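Local structure of ribulose bisphosphate carboxylase (Pyrococcus horikoshii, 2D69) at residues A[30-35]-A[113-118]; A[176-181]-A[208-213]; A[298-303]-A[335-340]; A[237-242]-A[269-274]. The protein probably catalyses the magnesium-dependent carboxylation of ribulose 1,5-bisphosphate to two molecules of 3-phosphoglycerate, within an archaeal AMP degradation pathway. All coordinates share one frame; numbering follows the deposited sequence.

Contact 1: A[30-35]-A[113-118]; sequences YYFEPN and KALKNL
Glu33 meets Asn117 twice, through backbone and side chain, where strands 26-34 and 115-124 run antiparallel. In the hydrogen-bonded pair, Glu33 N donates to Asn117 O at 3.2 Å, and both side chains leave on the same face of the sheet, lying side by side. Asn117 ND2 then reaches Glu33 OE1 at 2.8 Å with an N-H...O angle of 161°. The oxygen lies almost in the amide plane, whereas the donor stands above the carboxylate plane; the two planes are 88° apart. The other oxygen, OE2, accepts from the Tyr31 hydroxyl through its anti lone pair (OH to OE2 2.5 Å). An alanine here would probably leave Asn117 ND2 and the Tyr31 hydroxyl without their shared carboxylate.

One residue on, a beta bulge shifts the register: Lys116 N bonds Glu33 O at 2.7 Å, and Asn35 N bonds Ala114 O. Leu118 works on the other face; its CG lies anti to the backbone N (chi1 176°), which carries CD1 to 3.7 Å from Tyr30 CD1. The N-terminal-domain sheet thus has a greasy face against helix 39-49 and a polar one where a single carboxylate collects two donors.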
# COMPACT_ATOMS: atom_id res chain seq x y z
N TYR A 30 -25.08 42.74 4.00
CA TYR A 30 -25.32 42.95 2.60
C TYR A 30 -25.70 44.41 2.29
O TYR A 30 -26.45 45.06 3.02
CB TYR A 30 -26.47 42.06 2.11
CG TYR A 30 -26.28 40.55 2.19
CD1 TYR A 30 -25.64 39.84 1.16
CD2 TYR A 30 -26.76 39.81 3.28
CE1 TYR A 30 -25.44 38.46 1.22
CE2 TYR A 30 -26.59 38.41 3.36
CZ TYR A 30 -25.94 37.74 2.31
OH TYR A 30 -25.79 36.37 2.34
N TYR A 31 -25.21 44.90 1.16
CA TYR A 31 -25.80 46.09 0.52
C TYR A 31 -26.77 45.63 -0.58
O TYR A 31 -26.47 44.71 -1.32
CB TYR A 31 -24.69 46.94 -0.14
CG TYR A 31 -25.24 48.03 -1.06
CD1 TYR A 31 -25.34 47.84 -2.42
CD2 TYR A 31 -25.69 49.22 -0.53
CE1 TYR A 31 -25.89 48.85 -3.27
CE2 TYR A 31 -26.22 50.24 -1.36
CZ TYR A 31 -26.32 50.04 -2.73
OH TYR A 31 -26.85 51.03 -3.55
N PHE A 32 -27.90 46.29 -0.75
CA PHE A 32 -28.75 45.90 -1.87
C PHE A 32 -29.62 47.05 -2.35
O PHE A 32 -29.71 48.06 -1.68
CB PHE A 32 -29.64 44.67 -1.50
CG PHE A 32 -30.73 44.98 -0.51
CD1 PHE A 32 -30.48 44.87 0.84
CD2 PHE A 32 -31.99 45.40 -0.93
CE1 PHE A 32 -31.48 45.19 1.76
CE2 PHE A 32 -32.97 45.72 -0.01
CZ PHE A 32 -32.71 45.60 1.34
N GLU A 33 -30.21 46.89 -3.53
CA GLU A 33 -31.19 47.82 -4.08
C GLU A 33 -32.39 46.96 -4.53
O GLU A 33 -32.19 46.02 -5.31
CB GLU A 33 -30.58 48.59 -5.28
CG GLU A 33 -29.25 49.29 -4.95
CD GLU A 33 -28.51 49.85 -6.16
OE1 GLU A 33 -29.01 49.67 -7.30
OE2 GLU A 33 -27.41 50.45 -5.95
N PRO A 34 -33.60 47.19 -4.03
CA PRO A 34 -34.76 46.38 -4.43
C PRO A 34 -35.20 46.71 -5.84
O PRO A 34 -34.95 47.80 -6.33
CB PRO A 34 -35.86 46.80 -3.46
CG PRO A 34 -35.50 48.17 -3.05
CD PRO A 34 -33.98 48.22 -3.05
N ASN A 35 -35.83 45.75 -6.51
CA ASN A 35 -36.37 45.97 -7.83
C ASN A 35 -37.83 45.56 -7.84
O ASN A 35 -38.14 44.41 -7.98
CB ASN A 35 -35.59 45.20 -8.90
CG ASN A 35 -36.24 45.31 -10.27
OD1 ASN A 35 -36.46 44.32 -10.94
ND2 ASN A 35 -36.60 46.53 -10.65
N LYS A 113 -34.12 38.08 -9.23
CA LYS A 113 -34.80 39.11 -10.03
C LYS A 113 -35.27 40.33 -9.20
O LYS A 113 -35.30 41.44 -9.71
CB LYS A 113 -36.03 38.50 -10.76
CG LYS A 113 -36.16 38.92 -12.24
CD LYS A 113 -37.42 38.37 -12.93
CE LYS A 113 -37.67 39.10 -14.29
NZ LYS A 113 -38.73 38.49 -15.15
N ALA A 114 -35.65 40.12 -7.94
CA ALA A 114 -36.24 41.19 -7.14
C ALA A 114 -35.18 42.09 -6.50
O ALA A 114 -35.51 43.03 -5.80
CB ALA A 114 -37.14 40.63 -6.07
N LEU A 115 -33.91 41.78 -6.73
CA LEU A 115 -32.83 42.70 -6.37
C LEU A 115 -32.22 43.30 -7.62
O LEU A 115 -31.92 42.59 -8.58
CB LEU A 115 -31.74 41.99 -5.58
CG LEU A 115 -32.16 41.23 -4.31
CD1 LEU A 115 -30.94 40.74 -3.57
CD2 LEU A 115 -32.97 42.10 -3.44
N LYS A 116 -32.06 44.62 -7.63
CA LYS A 116 -31.36 45.27 -8.73
C LYS A 116 -29.88 44.93 -8.62
O LYS A 116 -29.21 44.70 -9.63
CB LYS A 116 -31.58 46.80 -8.70
CG LYS A 116 -31.53 47.50 -10.05
CD LYS A 116 -32.46 48.73 -10.16
CE LYS A 116 -31.96 49.68 -11.30
NZ LYS A 116 -33.00 50.68 -11.80
N ASN A 117 -29.38 44.95 -7.39
CA ASN A 117 -27.97 44.76 -7.13
C ASN A 117 -27.82 44.16 -5.73
O ASN A 117 -28.61 44.47 -4.85
CB ASN A 117 -27.24 46.10 -7.14
CG ASN A 117 -26.99 46.63 -8.56
OD1 ASN A 117 -26.32 45.98 -9.37
ND2 ASN A 117 -27.58 47.80 -8.87
N LEU A 118 -26.74 43.40 -5.49
CA LEU A 118 -26.54 42.73 -4.23
C LEU A 118 -25.04 42.55 -4.02
O LEU A 118 -24.37 42.01 -4.88
CB LEU A 118 -27.24 41.35 -4.18
CG LEU A 118 -26.96 40.58 -2.86
CD1 LEU A 118 -27.62 41.22 -1.67
CD2 LEU A 118 -27.34 39.13 -2.93

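Contact 2: A[176-181]-A[208-213]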
# COMPACT_ATOMS: atom_id res chain seq x y z
N GLU A 176 20.12 37.25 -10.54
CA GLU A 176 20.26 38.69 -10.48
C GLU A 176 19.40 39.33 -9.39
O GLU A 176 19.88 40.14 -8.60
CB GLU A 176 19.93 39.34 -11.85
CG GLU A 176 20.90 39.05 -12.99
CD GLU A 176 22.35 39.38 -12.64
OE1 GLU A 176 23.20 38.46 -12.61
OE2 GLU A 176 22.63 40.57 -12.42
N LEU A 177 18.14 38.94 -9.36
CA LEU A 177 17.17 39.58 -8.47
C LEU A 177 17.45 39.30 -7.02
O LEU A 177 17.50 40.23 -6.20
CB LEU A 177 15.77 39.11 -8.80
CG LEU A 177 15.27 39.58 -10.16
CD1 LEU A 177 14.05 38.83 -10.58
CD2 LEU A 177 14.93 41.02 -10.10
N TRP A 178 17.65 38.02 -6.73
CA TRP A 178 18.03 37.55 -5.39
C TRP A 178 19.37 38.14 -4.95
O TRP A 178 19.46 38.69 -3.86
CB TRP A 178 18.09 36.00 -5.35
CG TRP A 178 16.77 35.25 -5.19
CD1 TRP A 178 15.68 35.65 -4.50
CD2 TRP A 178 16.45 33.97 -5.73
NE1 TRP A 178 14.71 34.68 -4.53
CE2 TRP A 178 15.16 33.63 -5.27
CE3 TRP A 178 17.14 33.03 -6.50
CZ2 TRP A 178 14.55 32.45 -5.61
CZ3 TRP A 178 16.54 31.90 -6.85
CH2 TRP A 178 15.23 31.60 -6.41
N SER A 179 20.41 38.02 -5.79
CA SER A 179 21.75 38.56 -5.47
C SER A 179 21.77 40.07 -5.17
O SER A 179 22.57 40.55 -4.36
CB SER A 179 22.78 38.25 -6.59
OG SER A 179 22.93 36.86 -6.77
N GLY A 180 20.91 40.83 -5.82
CA GLY A 180 20.86 42.26 -5.61
C GLY A 180 20.08 42.66 -4.38
O GLY A 180 20.11 43.83 -4.00
N GLY A 181 19.32 41.72 -3.82
CA GLY A 181 18.70 41.90 -2.51
C GLY A 181 17.21 41.57 -2.41
O GLY A 181 16.64 41.72 -1.33
N ARG A 208 18.34 25.29 -6.57
CA ARG A 208 19.81 25.26 -6.57
C ARG A 208 20.42 26.67 -6.65
O ARG A 208 21.33 27.02 -5.91
CB ARG A 208 20.36 24.39 -7.70
CG ARG A 208 19.93 22.92 -7.58
CD ARG A 208 20.46 21.99 -8.70
NE ARG A 208 21.92 21.91 -8.62
CZ ARG A 208 22.78 22.61 -9.36
NH1 ARG A 208 22.37 23.47 -10.30
NH2 ARG A 208 24.10 22.44 -9.16
N VAL A 209 19.88 27.49 -7.53
CA VAL A 209 20.29 28.88 -7.64
C VAL A 209 20.00 29.60 -6.32
O VAL A 209 20.86 30.34 -5.79
CB VAL A 209 19.50 29.60 -8.75
CG1 VAL A 209 19.80 31.15 -8.77
CG2 VAL A 209 19.75 28.98 -10.12
N ARG A 210 18.79 29.37 -5.78
CA ARG A 210 18.37 29.92 -4.52
C ARG A 210 19.40 29.62 -3.45
O ARG A 210 19.88 30.54 -2.76
CB ARG A 210 17.01 29.33 -4.11
CG ARG A 210 16.33 29.98 -2.94
CD ARG A 210 16.88 29.56 -1.61
NE ARG A 210 16.52 28.20 -1.21
CZ ARG A 210 15.38 27.82 -0.65
NH1 ARG A 210 14.38 28.67 -0.43
NH2 ARG A 210 15.23 26.54 -0.31
N ASP A 211 19.75 28.35 -3.31
CA ASP A 211 20.70 27.98 -2.27
C ASP A 211 22.08 28.59 -2.51
O ASP A 211 22.78 28.98 -1.57
CB ASP A 211 20.81 26.45 -2.12
CG ASP A 211 19.53 25.85 -1.55
OD1 ASP A 211 19.34 24.64 -1.71
OD2 ASP A 211 18.67 26.52 -0.93
N ARG A 212 22.47 28.71 -3.76
CA ARG A 212 23.77 29.35 -4.05
C ARG A 212 23.77 30.82 -3.59
O ARG A 212 24.75 31.30 -3.01
CB ARG A 212 24.08 29.25 -5.54
CG ARG A 212 25.41 29.86 -5.97
CD ARG A 212 25.49 30.08 -7.47
NE ARG A 212 26.62 30.95 -7.82
CZ ARG A 212 26.78 31.51 -9.02
NH1 ARG A 212 25.92 31.28 -10.00
NH2 ARG A 212 27.84 32.28 -9.24
N VAL A 213 22.66 31.52 -3.83
CA VAL A 213 22.57 32.95 -3.47
C VAL A 213 22.58 33.15 -1.95
O VAL A 213 23.25 34.07 -1.45
CB VAL A 213 21.37 33.65 -4.04
CG1 VAL A 213 21.34 35.13 -3.61
CG2 VAL A 213 21.42 33.60 -5.57
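Ser179 and Val213 bring the two helices closest, their CA atoms 6.0 Å apart, where helix 167-179 nears its end and helix 199-217 runs on; no hydrogen bond links the segments. Trp178 has the largest share of the buried surface. Its CG stands anti to the carbonyl carbon (chi1 -81°), and the indole reaches across so that its six-membered ring meets the other helix from two directions. Over one face lies the aliphatic part of Arg210: CG is 4.2 Å from the ring centroid and 21° off the normal, a CH-pi contact. At the edge, in the ring plane, Val209 CG1 touches CZ3 at 3.9 Å. Back at the root of the side chain, Val213 CG1 packs 3.8 Å from Trp178 CB, while its CG2 comes as near to Ser179 OG, a hydroxyl bonded to Tyr175 O. An alanine in place of Trp178 would probably open a gap beside Val209 and leave the methylenes of Arg210 without the ring face they cover.

The charged end of Arg210 turns away from the indole through bends at chi2 and chi3, and NE forms a salt bridge with Asp211 OD2 at 2.7 Å; its NH1 pairs with Glu222. Past the contact, Gly181, with positive phi, closes helix 167-179 in a Schellman motif. Both helices belong to the outer layer of the catalytic barrel: Trp178 also packs on Leu185 of strand 184-186, and its NE1 bonds the carbonyl of Glu222 in strand 222-224, joining the helix pair to two adjacent barrel strands.

Contact 3: A[298-303]-A[335-340]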
# COMPACT_ATOMS: atom_id res chain seq x y z
N LEU A 298 -13.66 38.28 0.86
CA LEU A 298 -12.77 37.33 0.22
C LEU A 298 -11.56 37.15 1.08
O LEU A 298 -11.16 36.04 1.36
CB LEU A 298 -12.34 37.84 -1.11
CG LEU A 298 -11.98 36.91 -2.24
CD1 LEU A 298 -11.94 37.72 -3.56
CD2 LEU A 298 -10.64 36.28 -2.00
N ALA A 299 -10.99 38.26 1.52
CA ALA A 299 -9.79 38.24 2.32
C ALA A 299 -10.03 37.52 3.66
O ALA A 299 -9.13 36.87 4.19
CB ALA A 299 -9.30 39.66 2.59
N LYS A 300 -11.21 37.69 4.22
CA LYS A 300 -11.55 37.09 5.50
C LYS A 300 -11.65 35.58 5.35
O LYS A 300 -11.15 34.83 6.16
CB LYS A 300 -12.87 37.68 6.03
CG LYS A 300 -13.40 37.09 7.31
CD LYS A 300 -14.48 37.95 7.93
CE LYS A 300 -13.97 39.05 8.88
NZ LYS A 300 -15.14 39.99 9.28
N ALA A 301 -12.39 35.14 4.34
CA ALA A 301 -12.39 33.71 4.01
C ALA A 301 -10.98 33.17 3.83
O ALA A 301 -10.65 32.10 4.36
CB ALA A 301 -13.23 33.46 2.79
N ALA A 302 -10.14 33.89 3.09
CA ALA A 302 -8.85 33.34 2.75
C ALA A 302 -7.98 33.26 4.01
O ALA A 302 -7.17 32.31 4.14
CB ALA A 302 -8.16 34.21 1.64
N ARG A 303 -8.10 34.25 4.92
CA ARG A 303 -7.36 34.22 6.18
C ARG A 303 -7.83 33.06 7.09
O ARG A 303 -7.03 32.41 7.76
CB ARG A 303 -7.52 35.56 6.90
CG ARG A 303 -6.82 35.59 8.24
CD ARG A 303 -6.67 36.96 8.86
NE ARG A 303 -6.02 36.83 10.14
CZ ARG A 303 -6.13 37.67 11.16
NH1 ARG A 303 -6.88 38.77 11.05
NH2 ARG A 303 -5.46 37.43 12.29
N SER A 335 -5.12 42.14 12.13
CA SER A 335 -5.76 42.27 13.42
C SER A 335 -5.74 40.93 14.16
O SER A 335 -5.68 39.86 13.55
CB SER A 335 -7.23 42.71 13.29
OG SER A 335 -7.97 41.70 12.63
N LYS A 336 -5.74 41.03 15.48
CA LYS A 336 -5.95 39.92 16.38
C LYS A 336 -7.36 39.37 16.12
O LYS A 336 -8.28 40.12 16.01
CB LYS A 336 -5.78 40.39 17.82
CG LYS A 336 -5.12 39.36 18.76
CD LYS A 336 -5.95 38.06 18.87
CE LYS A 336 -5.44 37.08 19.99
NZ LYS A 336 -6.48 36.12 20.36
N TRP A 337 -7.48 38.04 15.97
CA TRP A 337 -8.73 37.42 15.63
C TRP A 337 -8.71 36.01 16.17
O TRP A 337 -8.46 35.04 15.44
CB TRP A 337 -8.92 37.38 14.12
CG TRP A 337 -10.26 37.01 13.69
CD1 TRP A 337 -11.39 37.20 14.40
CD2 TRP A 337 -10.66 36.43 12.44
NE1 TRP A 337 -12.48 36.77 13.67
CE2 TRP A 337 -12.05 36.29 12.47
CE3 TRP A 337 -9.97 36.02 11.29
CZ2 TRP A 337 -12.79 35.78 11.39
CZ3 TRP A 337 -10.70 35.49 10.22
CH2 TRP A 337 -12.11 35.36 10.30
N GLU A 338 -8.95 35.91 17.47
CA GLU A 338 -8.85 34.66 18.20
C GLU A 338 -7.53 33.95 17.89
O GLU A 338 -6.48 34.56 17.97
CB GLU A 338 -10.07 33.77 17.90
CG GLU A 338 -11.44 34.43 18.13
CD GLU A 338 -11.85 34.62 19.59
OE1 GLU A 338 -11.08 34.27 20.47
OE2 GLU A 338 -12.94 35.11 19.86
N HIS A 339 -7.59 32.66 17.57
CA HIS A 339 -6.40 31.83 17.24
C HIS A 339 -5.87 32.01 15.77
O HIS A 339 -4.82 31.41 15.42
CB HIS A 339 -6.72 30.34 17.42
CG HIS A 339 -7.90 29.89 16.60
ND1 HIS A 339 -9.17 30.32 16.88
CD2 HIS A 339 -7.98 29.16 15.46
CE1 HIS A 339 -10.01 29.84 15.97
NE2 HIS A 339 -9.32 29.13 15.10
N ILE A 340 -6.59 32.76 14.93
CA ILE A 340 -6.19 32.95 13.55
C ILE A 340 -4.99 33.90 13.45
O ILE A 340 -5.06 35.07 13.79
CB ILE A 340 -7.31 33.47 12.75
CG1 ILE A 340 -8.56 32.57 12.90
CG2 ILE A 340 -6.92 33.62 11.31
CD1 ILE A 340 -8.46 31.17 12.39
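Arg303 reaches from helix 295-305 to the chain that follows helix 323-334, and it does so fully stretched: CG lies anti to the backbone N (chi1 178°) and the chain stays extended as far as NE. This brings the guanidinium end-on to Ser335 O, which takes bonds from both terminal nitrogens, NH2 at 2.7 Å and NH1 at 3.0 Å. The carbonyl oxygen sits close to the guanidinium plane, and the NH2 bond meets it nearly head-on, with a C=O...N angle of 177°. NH2 also makes a weak bond to Ile340 O at 2.8 Å, while NE serves Arg341 O; all three nitrogens thus bond backbone carbonyls, which probably fixes the rotation of the group.

Trp337 approaches the same guanidinium over one face, its CE3 standing 3.9 Å above the plane and offset toward the rim. Ile340 comes against the arginine stem instead; its CG2 is 3.6 Å from Arg303 CG, the two side chains crossing at a slant. One turn back, Lys300 lies at about a right angle to Trp337, with CG 3.7 Å from CH2 of the indole. Its NZ continues beyond to Asp122, with which it forms a salt bridge, and to Phe123 O.

Trp337 to Ile340 form a type II' beta turn, closed by Ile340 N bonding Trp337 O at 3.0 Å. Phe332 completes the setting, with a cation-pi contact to Arg303 and an edge-to-face one to Trp337. The contact therefore ties one outer helix of the alpha/beta barrel to the loop by which the next helix returns to strand 344-348.

Contact 4: A[237-242]-A[269-274]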
# COMPACT_ATOMS: atom_id res chain seq x y z
N ARG A 237 2.74 19.33 -7.23
CA ARG A 237 3.72 20.40 -7.41
C ARG A 237 4.17 20.95 -6.03
O ARG A 237 5.36 21.18 -5.79
CB ARG A 237 3.17 21.49 -8.33
CG ARG A 237 3.18 21.09 -9.80
CD ARG A 237 2.54 22.11 -10.79
NE ARG A 237 2.54 21.47 -12.09
CZ ARG A 237 1.96 21.89 -13.21
NH1 ARG A 237 2.02 21.10 -14.28
NH2 ARG A 237 1.29 23.02 -13.27
N ALA A 238 3.22 21.07 -5.10
CA ALA A 238 3.54 21.42 -3.69
C ALA A 238 4.50 20.42 -3.11
O ALA A 238 5.53 20.80 -2.50
CB ALA A 238 2.25 21.56 -2.84
N GLU A 239 4.28 19.13 -3.36
CA GLU A 239 5.22 18.11 -2.83
C GLU A 239 6.61 18.26 -3.43
O GLU A 239 7.68 18.13 -2.73
CB GLU A 239 4.68 16.68 -3.13
CG GLU A 239 3.41 16.32 -2.36
CD GLU A 239 2.79 14.96 -2.76
OE1 GLU A 239 3.06 14.47 -3.86
OE2 GLU A 239 2.03 14.39 -1.97
N MET A 240 6.68 18.58 -4.70
CA MET A 240 7.99 18.83 -5.35
C MET A 240 8.73 20.03 -4.77
O MET A 240 9.95 19.99 -4.55
CB MET A 240 7.88 18.98 -6.85
CG MET A 240 7.41 17.74 -7.62
SD MET A 240 6.89 18.42 -9.25
CE MET A 240 5.89 17.02 -9.95
N VAL A 241 7.98 21.09 -4.46
CA VAL A 241 8.57 22.29 -3.88
C VAL A 241 9.17 21.94 -2.51
O VAL A 241 10.37 22.16 -2.27
CB VAL A 241 7.49 23.46 -3.83
CG1 VAL A 241 8.06 24.68 -3.01
CG2 VAL A 241 7.16 23.90 -5.23
N ALA A 242 8.39 21.29 -1.64
CA ALA A 242 8.81 20.93 -0.25
C ALA A 242 10.03 20.02 -0.31
O ALA A 242 11.01 20.17 0.44
CB ALA A 242 7.70 20.25 0.48
N GLU A 269 -0.16 22.07 5.34
CA GLU A 269 0.02 21.73 6.77
C GLU A 269 0.95 20.56 6.90
O GLU A 269 1.72 20.48 7.84
CB GLU A 269 -1.35 21.38 7.42
CG GLU A 269 -1.28 21.04 8.93
CD GLU A 269 -0.88 22.24 9.79
OE1 GLU A 269 -0.94 23.38 9.31
OE2 GLU A 269 -0.49 22.04 10.94
N ASP A 270 0.85 19.61 5.99
CA ASP A 270 1.73 18.45 6.08
C ASP A 270 3.15 18.70 5.60
O ASP A 270 4.06 18.02 6.01
CB ASP A 270 1.15 17.25 5.32
CG ASP A 270 -0.02 16.62 6.04
OD1 ASP A 270 -0.15 16.83 7.28
OD2 ASP A 270 -0.84 15.91 5.41
N LEU A 271 3.33 19.66 4.71
CA LEU A 271 4.62 19.86 4.05
C LEU A 271 5.41 21.07 4.56
O LEU A 271 6.49 21.32 4.08
CB LEU A 271 4.41 19.99 2.55
CG LEU A 271 3.75 18.83 1.81
CD1 LEU A 271 3.49 19.20 0.41
CD2 LEU A 271 4.66 17.60 1.84
N GLY A 272 4.89 21.82 5.52
CA GLY A 272 5.55 23.04 5.98
C GLY A 272 5.66 24.21 5.00
O GLY A 272 6.66 24.90 4.95
N LEU A 273 4.62 24.41 4.19
CA LEU A 273 4.63 25.43 3.17
C LEU A 273 3.70 26.61 3.55
O LEU A 273 2.53 26.38 3.88
CB LEU A 273 4.11 24.79 1.87
CG LEU A 273 4.96 23.66 1.27
CD1 LEU A 273 4.23 22.99 0.12
CD2 LEU A 273 6.30 24.21 0.77
N ALA A 274 4.22 27.84 3.45
CA ALA A 274 3.38 29.05 3.49
C ALA A 274 2.70 29.23 2.13
O ALA A 274 3.27 28.86 1.11
CB ALA A 274 4.19 30.22 3.79
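Leu273 extends from the link between helix 258-271 and strand 274-278 into the flank of helix 231-244, and its atoms divide the work. CB points toward the helix, and CG stands anti to the carbonyl carbon (chi1 -64°), from where the fork spreads over two successive helical turns. One branch, CD1, rests against Ala238, 3.8 Å from its CB and 3.7 Å from its O. The other, CD2, lies one turn along, 4.2 Å from both Val241 CG1 and Ala242 CB. The leucine thus straddles residues three and four positions apart, which share one side of the helix.

Leu271 makes the companion contact. Its CB meets Ala242 CB at 3.9 Å, and the CA atoms of these residues are 6.1 Å apart, the nearest across the contact. Farther out, CD1 of Leu271 lies 3.8 Å from Glu239 CA, and Glu239 CG runs past that same methyl at 4.0 Å. The small side chains of Ala238 and Ala242 let the leucines come close to the helix backbone, and no hydrogen bond crosses the interface.

Gly272 leaves helical geometry with positive phi, and the leucines on either side of it both point toward helix 231-244. Val249 of strand 248-252 touches Val241 and Leu273 from the barrel side. Helix 231-244 leads into strand 248-252, and helix 258-271 into strand 274-278, which lies beside it in the parallel sheet. The contact thus joins adjacent outer helices of successive beta-alpha units, as in the TIM barrel to which the catalytic domain belongs.

Contact 1 comes first along the chain and lies in the N-terminal domain, on its mixed sheet; contacts 2, 4 and 3 follow in that order within the catalytic alpha/beta barrel. The centres of contacts 1 and 2 are 52 Å apart, on opposite sides of the chain's centre. Around the barrel, contacts 2 and 4 have centres 21 Å apart, and contacts 4 and 3 have centres 22 Å apart, yet none touch. Contact 2 pairs outer helices, contact 4 sets helix 231-244 against the end of helix 258-271 and the link after it, and contact 3 joins an outer helix to a loop. They lie at different places round the barrel wall, while contact 1 joins strands of the other domain.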